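PDB 1XOC: oligopeptide-binding protein AppA from Bacillus subtilis, which binds oligopeptides for an ABC-type oligopeptide permease that can replace the OPP system in sporulation and genetic competence. Local coordinates for residues T33-L38 / K191-G196; S37-D42 / D171-E176. All coordinates share one frame; numbering follows the deposited sequence.

Contact 1 (T33-L38 / K191-G196); sequences TLFNSL and KEWKQG
Trp193 and Phe35 bring the edge strand 188-194 against the loop that follows strand 23-28, and Trp193 is the one residue of 191-196 that reaches 33-38. Ahead of it, Lys191 and Glu192 both face Lys200 on strand 198-203, a classic beta bulge. The indole of Trp193 leaves with CG anti to the backbone N (chi1 -179°), which carries its six-membered ring straight across to the loop. Its CE3-CZ3 side meets the CE1-CZ side of Phe35, CZ3 of Trp193 lying 3.7 Å from CZ of Phe35. The ring centroids are 5.1 Å apart and the planes inclined at 43°, so the pair is oblique, neither a stack nor a T-shape. Further round the indole, CH2 of Trp193 points at the backbone O of Thr33, 3.5 Å away and in the ring plane; the side chain of Thr33 stays farther off. The indole NE1 is satisfied by Glu31 OE2, and Lys180 adds a cation-pi contact. A leucine in place of Trp193 would probably leave the Glu31 carboxylate without its indole donor and open a gap beside the end of the Phe35 ring. Gln195 folds back over the residue two before it, its OE1 3.6 Å above the Trp193 plane and displaced toward the rim. The backbone N of Gly196 also donates to Glu31 OE2; one carboxylate oxygen thus joins the indole to the loop after the strand, which would limit the ring's turning. Ile199 of strand 198-203 touches both aromatic side chains, while Ile48, Glu49 and Leu52 pack on Phe35 from helix 43-52, placing the pair between that helix and the four-stranded sheet.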
loop_
_atom_site.group_PDB
_atom_site.type_symbol
_atom_site.label_atom_id
_atom_site.label_comp_id
_atom_site.label_asym_id
_atom_site.label_seq_id
_atom_site.Cartn_x
_atom_site.Cartn_y
_atom_site.Cartn_z
ATOM N N THR A 33 12.216 0.730 4.171
ATOM C CA THR A 33 12.760 1.920 4.811
ATOM C C THR A 33 12.937 1.704 6.317
ATOM O O THR A 33 13.979 1.972 6.877
ATOM C CB THR A 33 11.811 3.089 4.568
ATOM O OG1 THR A 33 11.801 3.397 3.179
ATOM C CG2 THR A 33 12.304 4.358 5.230
ATOM N N LEU A 34 11.894 1.210 6.964
ATOM C CA LEU A 34 11.972 0.935 8.376
ATOM C C LEU A 34 10.851 -0.019 8.786
ATOM O O LEU A 34 9.938 -0.232 8.032
ATOM C CB LEU A 34 11.893 2.237 9.175
ATOM C CG LEU A 34 10.554 2.923 9.453
ATOM C CD1 LEU A 34 10.635 4.089 10.367
ATOM C CD2 LEU A 34 9.765 3.265 8.257
ATOM N N PHE A 35 10.936 -0.569 9.989
ATOM C CA PHE A 35 9.987 -1.580 10.441
ATOM C C PHE A 35 9.259 -1.075 11.664
ATOM O O PHE A 35 9.645 -1.321 12.782
ATOM C CB PHE A 35 10.705 -2.889 10.751
ATOM C CG PHE A 35 11.752 -3.251 9.742
ATOM C CD1 PHE A 35 13.050 -3.454 10.120
ATOM C CD2 PHE A 35 11.431 -3.368 8.420
ATOM C CE1 PHE A 35 13.995 -3.781 9.198
ATOM C CE2 PHE A 35 12.380 -3.686 7.504
ATOM C CZ PHE A 35 13.666 -3.890 7.904
ATOM N N ASN A 36 8.198 -0.346 11.398
ATOM C CA ASN A 36 7.389 0.265 12.434
ATOM C C ASN A 36 6.098 0.796 11.818
ATOM O O ASN A 36 6.101 1.719 11.046
ATOM C CB ASN A 36 8.141 1.408 13.120
ATOM C CG ASN A 36 7.458 1.896 14.380
ATOM O OD1 ASN A 36 6.212 1.905 14.456
ATOM N ND2 ASN A 36 8.251 2.302 15.391
ATOM N N SER A 37 4.973 0.145 12.110
ATOM C CA SER A 37 3.736 0.474 11.443
ATOM C C SER A 37 3.244 1.911 11.690
ATOM O O SER A 37 2.423 2.426 10.924
ATOM C CB SER A 37 2.672 -0.531 11.825
ATOM O OG SER A 37 2.303 -0.342 13.156
ATOM N N LEU A 38 3.741 2.560 12.743
ATOM C CA LEU A 38 3.347 3.941 13.025
ATOM C C LEU A 38 3.988 4.944 12.048
ATOM O O LEU A 38 3.547 6.092 11.966
ATOM C CB LEU A 38 3.657 4.319 14.472
ATOM C CG LEU A 38 3.028 3.442 15.563
ATOM C CD1 LEU A 38 3.575 3.822 16.941
ATOM C CD2 LEU A 38 1.531 3.593 15.462
ATOM N N LYS A 191 17.720 -10.910 11.764
ATOM C CA LYS A 191 19.128 -11.308 11.804
ATOM C C LYS A 191 20.066 -10.243 11.223
ATOM O O LYS A 191 21.054 -9.885 11.850
ATOM C CB LYS A 191 19.309 -12.642 11.084
ATOM C CG LYS A 191 20.737 -13.169 11.149
ATOM C CD LYS A 191 20.925 -14.462 10.372
ATOM C CE LYS A 191 22.232 -15.113 10.745
ATOM N NZ LYS A 191 23.336 -14.093 10.859
ATOM N N GLU A 192 19.796 -9.774 10.011
ATOM C CA GLU A 192 20.723 -8.894 9.311
ATOM C C GLU A 192 20.006 -8.115 8.221
ATOM O O GLU A 192 19.081 -8.639 7.606
ATOM C CB GLU A 192 21.804 -9.730 8.662
ATOM C CG GLU A 192 22.889 -8.868 8.032
ATOM C CD GLU A 192 23.971 -9.665 7.303
ATOM O OE1 GLU A 192 23.792 -10.904 7.106
ATOM O OE2 GLU A 192 25.007 -9.032 6.936
ATOM N N TRP A 193 20.398 -6.862 8.037
ATOM C CA TRP A 193 19.985 -6.067 6.881
ATOM C C TRP A 193 21.243 -5.502 6.216
ATOM O O TRP A 193 21.871 -4.544 6.712
ATOM C CB TRP A 193 19.008 -4.968 7.295
ATOM C CG TRP A 193 18.495 -4.091 6.187
ATOM C CD1 TRP A 193 18.753 -4.185 4.840
ATOM C CD2 TRP A 193 17.620 -2.984 6.348
ATOM N NE1 TRP A 193 18.074 -3.180 4.159
ATOM C CE2 TRP A 193 17.370 -2.438 5.062
ATOM C CE3 TRP A 193 16.999 -2.401 7.458
ATOM C CZ2 TRP A 193 16.515 -1.338 4.865
ATOM C CZ3 TRP A 193 16.169 -1.306 7.259
ATOM C CH2 TRP A 193 15.958 -0.769 5.975
ATOM N N LYS A 194 21.638 -6.157 5.132
ATOM C CA LYS A 194 22.758 -5.718 4.306
ATOM C C LYS A 194 22.168 -4.742 3.298
ATOM O O LYS A 194 21.398 -5.144 2.401
ATOM C CB LYS A 194 23.387 -6.913 3.623
ATOM C CG LYS A 194 24.613 -6.510 2.814
ATOM C CD LYS A 194 25.895 -7.309 3.084
ATOM C CE LYS A 194 27.096 -6.369 2.928
ATOM N NZ LYS A 194 28.447 -6.993 3.028
ATOM N N GLN A 195 22.468 -3.462 3.512
ATOM C CA GLN A 195 21.804 -2.385 2.810
ATOM C C GLN A 195 21.979 -2.565 1.289
ATOM O O GLN A 195 23.077 -2.828 0.795
ATOM C CB GLN A 195 22.319 -1.019 3.297
ATOM C CG GLN A 195 21.553 0.180 2.728
ATOM C CD GLN A 195 20.212 0.416 3.398
ATOM O OE1 GLN A 195 20.031 0.130 4.585
ATOM N NE2 GLN A 195 19.255 0.951 2.626
ATOM N N GLY A 196 20.870 -2.463 0.566
ATOM C CA GLY A 196 20.856 -2.618 -0.870
ATOM C C GLY A 196 20.903 -4.056 -1.374
ATOM O O GLY A 196 20.944 -4.288 -2.586
#

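Contact 2 (S37-D42 / D171-E176); sequences SLYSTD and DLEENE. With ZN (zinc ion), chain H.
A type I beta turn from Leu172 to Asn175 presents its first two side chains to Tyr39, in the loop that leads to helix 43-52; Asn175 N to Leu172 O, 3.1 Å, closes the turn. Tyr39 and Glu173 have the nearest CA atoms of the two segments, 6.6 Å apart. The main interaction is a CH-pi contact: CB of Glu173 stands over one face of the Tyr39 ring, 3.9 Å from its centroid and only 14° off the normal. Glu173 has CG anti to the backbone N (chi1 -173°) and an extended chain beyond, which lays its aliphatic part and carboxylate past the CG-CD2 side of the ring. The carboxylate plane is inclined by 20° to the ring, and OE2 of Glu173 comes within 3.6 Å of CD2 of Tyr39. Leu172 crosses the tyrosine at about a right angle and meets its edge, with CD2 of Leu172 4.1 Å from CE1 of Tyr39. Thus one ring is held at a face and at an edge by successive residues of the turn. On the loop side, Thr41 makes backbone hydrogen bonds to the bound peptide, so Tyr39 lies two residues along the chain from one that binds the ligand. Just ahead of the turn, Asp171 binds a zinc ion through OD1 at 2.3 Å, and the phenol OH of Tyr39 rests 3.5 Å from CB of Leu172.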
loop_
_atom_site.group_PDB
_atom_site.type_symbol
_atom_site.label_atom_id
_atom_site.label_comp_id
_atom_site.label_asym_id
_atom_site.label_seq_id
_atom_site.Cartn_x
_atom_site.Cartn_y
_atom_site.Cartn_z
ATOM N N SER A 37 4.973 0.145 12.110
ATOM C CA SER A 37 3.736 0.474 11.443
ATOM C C SER A 37 3.244 1.911 11.690
ATOM O O SER A 37 2.423 2.426 10.924
ATOM C CB SER A 37 2.672 -0.531 11.825
ATOM O OG SER A 37 2.303 -0.342 13.156
ATOM N N LEU A 38 3.741 2.560 12.743
ATOM C CA LEU A 38 3.347 3.941 13.025
ATOM C C LEU A 38 3.988 4.944 12.048
ATOM O O LEU A 38 3.547 6.092 11.966
ATOM C CB LEU A 38 3.657 4.319 14.472
ATOM C CG LEU A 38 3.028 3.442 15.563
ATOM C CD1 LEU A 38 3.575 3.822 16.941
ATOM C CD2 LEU A 38 1.531 3.593 15.462
ATOM N N TYR A 39 5.031 4.547 11.304
ATOM C CA TYR A 39 5.745 5.430 10.432
ATOM C C TYR A 39 5.825 4.999 8.977
ATOM O O TYR A 39 5.922 5.848 8.099
ATOM C CB TYR A 39 7.163 5.647 10.992
ATOM C CG TYR A 39 7.095 6.285 12.366
ATOM C CD1 TYR A 39 7.283 5.546 13.524
ATOM C CD2 TYR A 39 6.770 7.622 12.504
ATOM C CE1 TYR A 39 7.164 6.156 14.779
ATOM C CE2 TYR A 39 6.658 8.226 13.732
ATOM C CZ TYR A 39 6.845 7.488 14.881
ATOM O OH TYR A 39 6.722 8.145 16.110
ATOM N N SER A 40 5.861 3.712 8.707
ATOM C CA SER A 40 5.985 3.255 7.352
ATOM C C SER A 40 4.764 3.581 6.508
ATOM O O SER A 40 3.632 3.586 7.013
ATOM C CB SER A 40 6.295 1.775 7.286
ATOM O OG SER A 40 5.256 1.019 7.861
ATOM N N THR A 41 5.006 3.827 5.221
ATOM C CA THR A 41 3.907 4.082 4.281
ATOM C C THR A 41 3.913 3.127 3.082
ATOM O O THR A 41 3.044 3.251 2.215
ATOM C CB THR A 41 3.830 5.545 3.807
ATOM O OG1 THR A 41 5.059 5.886 3.143
ATOM C CG2 THR A 41 3.623 6.525 4.973
ATOM N N ASP A 42 4.883 2.209 3.031
ATOM C CA ASP A 42 5.153 1.423 1.813
ATOM C C ASP A 42 5.057 -0.072 2.044
ATOM O O ASP A 42 5.336 -0.568 3.142
ATOM C CB ASP A 42 6.502 1.811 1.189
ATOM C CG ASP A 42 7.683 1.269 1.944
ATOM O OD1 ASP A 42 8.267 0.275 1.457
ATOM O OD2 ASP A 42 8.012 1.793 3.029
ATOM N N ASP A 171 11.388 11.740 18.503
ATOM C CA ASP A 171 12.572 11.071 17.982
ATOM C C ASP A 171 12.367 9.586 17.705
ATOM O O ASP A 171 13.336 8.872 17.429
ATOM C CB ASP A 171 13.747 11.192 18.952
ATOM C CG ASP A 171 14.094 12.598 19.266
ATOM O OD1 ASP A 171 13.989 13.506 18.418
ATOM O OD2 ASP A 171 14.462 12.821 20.418
ATOM N N LEU A 172 11.131 9.098 17.806
ATOM C CA LEU A 172 10.922 7.661 17.685
ATOM C C LEU A 172 11.230 7.118 16.284
ATOM O O LEU A 172 11.798 6.049 16.152
ATOM C CB LEU A 172 9.505 7.269 18.102
ATOM C CG LEU A 172 9.272 5.832 18.484
ATOM C CD1 LEU A 172 10.084 5.399 19.670
ATOM C CD2 LEU A 172 7.802 5.688 18.846
ATOM N N GLU A 173 10.883 7.861 15.241
ATOM C CA GLU A 173 11.072 7.331 13.879
ATOM C C GLU A 173 12.551 7.082 13.552
ATOM O O GLU A 173 12.881 6.100 12.855
ATOM C CB GLU A 173 10.484 8.280 12.838
ATOM C CG GLU A 173 10.513 7.701 11.429
ATOM C CD GLU A 173 9.812 8.568 10.395
ATOM O OE1 GLU A 173 9.876 8.132 9.234
ATOM O OE2 GLU A 173 9.201 9.625 10.718
ATOM N N GLU A 174 13.426 7.966 14.029
ATOM C CA GLU A 174 14.846 7.846 13.776
ATOM C C GLU A 174 15.544 6.751 14.596
ATOM O O GLU A 174 16.671 6.410 14.302
ATOM C CB GLU A 174 15.525 9.191 14.010
ATOM C CG GLU A 174 15.404 9.721 15.414
ATOM C CD GLU A 174 15.922 11.163 15.568
ATOM O OE1 GLU A 174 15.244 12.099 15.058
ATOM O OE2 GLU A 174 16.971 11.372 16.238
ATOM N N ASN A 175 14.872 6.153 15.571
ATOM C CA ASN A 175 15.556 5.234 16.474
ATOM C C ASN A 175 16.069 3.990 15.745
ATOM O O ASN A 175 15.396 3.448 14.873
ATOM C CB ASN A 175 14.598 4.842 17.605
ATOM C CG ASN A 175 15.313 4.282 18.813
ATOM O OD1 ASN A 175 15.678 5.034 19.751
ATOM N ND2 ASN A 175 15.476 2.951 18.829
ATOM N N GLU A 176 17.269 3.525 16.111
ATOM C CA GLU A 176 17.860 2.314 15.501
ATOM C C GLU A 176 16.992 1.042 15.638
ATOM O O GLU A 176 17.124 0.094 14.865
ATOM C CB GLU A 176 19.260 2.066 16.097
ATOM C CG GLU A 176 20.019 0.908 15.418
ATOM C CD GLU A 176 20.418 1.207 13.973
ATOM O OE1 GLU A 176 21.193 2.172 13.771
ATOM O OE2 GLU A 176 20.010 0.466 13.042
HETATM ZN ZN ZN H . 14.022 15.776 18.042
#

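Overall arrangement
From the N terminus, the chain leaves strand 23-28 and runs through 33-42 before entering helix 43-52, and both contacts start from this loop, sharing Ser37 and Leu38. Contact 2 closes the shorter excursion, returning at 171-176, and contact 1 the longer, returning at 191-196 on strand 188-194. The loop closed by contact 2 is therefore nested inside that of contact 1. Their centres are 10 Å apart, and Leu34 bridges them: its CD1 lies 3.8 Å from CG of Glu173 and 3.9 Å from CB of Tyr39. Together they tie the approach to helix 43-52 to the edge of the four-stranded sheet and to the turn preceding that edge strand.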